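Local coordinates for protein fructose-1,6-bisphosphatase/inositol-1-monophosphatase (Thermotoga maritima, PDB 2P3N) that dephosphorylates inositol-1-phosphate, fructose 1,6-bisphosphate and several other phosphate esters in a magnesium-dependent reaction, working as a homotetramer, at residues 9-14 with 108-113. Sequence-based numbering, arbitrary orientation.
Sequences KLLRKV and LGVVHA
Helix segment 9-14 runs nearly parallel to strand 108-113, their axes 20° apart and 8.5 Å at closest approach, Leu-11 and His-112 having the nearest CA atoms (6.3 Å). The side chain of Leu-11 leans onto the strand: its CB meets His-112 CB at 3.9 Å, and its CD1 reaches along to Val-110 CG2 at 4.2 Å. The imidazole of His-112, its chi1 of 177° carrying the ring away from its own backbone N, reaches the helix, where CD2 comes within 3.1 Å of Leu-11 O. Arg-12 CG lies over one face of the His-112 ring in a CH-pi contact, 4.0 Å from the centroid, while the extended chain crosses the histidine at about a right angle. At the ring edge, in plane, a water hydrogen-bonds to His-112 NE2 at 2.6 Å and donates to Arg-12 O at 2.7 Å. Thr-119 OG1, on the next strand, hydrogen-bonds to both His-112 ND1 and Arg-12 NE, so the ring is gripped at both nitrogens. A leucine in place of His-112 would probably leave the water and Thr-119 OG1 without their imidazole nitrogens and take the aromatic face from under Arg-12 CG. The arginine continues to a salt bridge with Glu-133 of a second subunit, linking this joint to the tetramer interface. In the layered alpha/beta sandwich of the inositol monophosphatase superfamily, helix 2-21 packs on strands 95-102 and 105-113 of the large, mostly antiparallel sheet, Leu-11 also touching Ile-96, while Leu-10 and Val-14 lean on helix 40-56.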
# COMPACT_ATOMS: atom_id res chain seq x y z
N LYS A 9 5.60 3.60 -16.11
CA LYS A 9 4.15 3.60 -16.18
C LYS A 9 3.56 2.34 -16.79
O LYS A 9 2.46 1.94 -16.44
CB LYS A 9 3.69 4.83 -16.95
CG LYS A 9 4.21 6.10 -16.32
CD LYS A 9 3.63 7.35 -16.94
CE LYS A 9 4.12 8.55 -16.17
NZ LYS A 9 3.78 9.82 -16.83
N LEU A 10 4.29 1.73 -17.71
CA LEU A 10 3.84 0.51 -18.39
C LEU A 10 3.87 -0.66 -17.42
O LEU A 10 2.91 -1.40 -17.30
CB LEU A 10 4.76 0.18 -19.56
CG LEU A 10 4.21 -0.25 -20.92
CD1 LEU A 10 5.34 -0.97 -21.64
CD2 LEU A 10 3.00 -1.16 -20.80
N LEU A 11 5.00 -0.83 -16.74
CA LEU A 11 5.10 -1.94 -15.81
C LEU A 11 4.17 -1.74 -14.62
O LEU A 11 3.70 -2.71 -14.04
CB LEU A 11 6.54 -2.11 -15.33
CG LEU A 11 7.61 -2.47 -16.37
CD1 LEU A 11 8.51 -3.50 -15.76
CD2 LEU A 11 6.99 -2.98 -17.65
N ARG A 12 3.92 -0.49 -14.26
CA ARG A 12 3.04 -0.21 -13.15
C ARG A 12 1.61 -0.53 -13.50
O ARG A 12 0.84 -0.96 -12.65
CB ARG A 12 3.18 1.25 -12.70
CG ARG A 12 4.31 1.46 -11.71
CD ARG A 12 4.53 2.92 -11.35
NE ARG A 12 5.52 3.04 -10.28
CZ ARG A 12 5.93 4.19 -9.76
NH1 ARG A 12 5.46 5.34 -10.21
NH2 ARG A 12 6.83 4.19 -8.78
N LYS A 13 1.26 -0.35 -14.77
CA LYS A 13 -0.10 -0.63 -15.24
C LYS A 13 -0.29 -2.15 -15.37
O LYS A 13 -1.26 -2.72 -14.86
CB LYS A 13 -0.32 0.04 -16.59
CG LYS A 13 -1.75 -0.04 -17.13
CD LYS A 13 -1.75 0.26 -18.62
CE LYS A 13 -3.16 0.35 -19.22
NZ LYS A 13 -3.89 1.60 -18.83
N VAL A 14 0.64 -2.80 -16.05
CA VAL A 14 0.58 -4.24 -16.23
C VAL A 14 0.63 -4.94 -14.87
O VAL A 14 -0.01 -5.98 -14.67
CB VAL A 14 1.74 -4.73 -17.11
CG1 VAL A 14 1.65 -6.23 -17.32
CG2 VAL A 14 1.72 -4.00 -18.45
N LEU A 108 18.85 1.45 -19.99
CA LEU A 108 17.75 1.69 -19.08
C LEU A 108 17.26 0.38 -18.48
O LEU A 108 17.27 -0.65 -19.13
CB LEU A 108 16.63 2.37 -19.87
CG LEU A 108 15.26 2.78 -19.33
CD1 LEU A 108 14.52 3.49 -20.45
CD2 LEU A 108 14.46 1.58 -18.83
N GLY A 109 16.84 0.43 -17.22
CA GLY A 109 16.34 -0.76 -16.57
C GLY A 109 15.24 -0.42 -15.57
O GLY A 109 15.30 0.59 -14.88
N VAL A 110 14.22 -1.25 -15.51
CA VAL A 110 13.15 -1.02 -14.55
C VAL A 110 12.60 -2.36 -14.08
O VAL A 110 12.39 -3.28 -14.89
CB VAL A 110 12.03 -0.13 -15.15
CG1 VAL A 110 11.75 -0.52 -16.57
CG2 VAL A 110 10.77 -0.25 -14.31
N VAL A 111 12.43 -2.49 -12.77
CA VAL A 111 11.90 -3.71 -12.16
C VAL A 111 10.71 -3.28 -11.31
O VAL A 111 10.83 -2.36 -10.50
CB VAL A 111 12.96 -4.42 -11.24
CG1 VAL A 111 12.37 -5.68 -10.62
CG2 VAL A 111 14.18 -4.78 -12.04
N HIS A 112 9.57 -3.92 -11.49
CA HIS A 112 8.39 -3.56 -10.72
C HIS A 112 7.72 -4.74 -10.02
O HIS A 112 7.08 -5.57 -10.66
CB HIS A 112 7.37 -2.84 -11.62
CG HIS A 112 6.09 -2.49 -10.91
ND1 HIS A 112 6.05 -1.64 -9.83
CD2 HIS A 112 4.82 -2.91 -11.11
CE1 HIS A 112 4.80 -1.55 -9.40
NE2 HIS A 112 4.04 -2.31 -10.16
N ALA A 113 7.89 -4.81 -8.70
CA ALA A 113 7.29 -5.86 -7.89
C ALA A 113 5.92 -5.32 -7.52
O ALA A 113 5.79 -4.48 -6.63
CB ALA A 113 8.12 -6.11 -6.65
O HOH W 1 1.49 -2.28 -10.41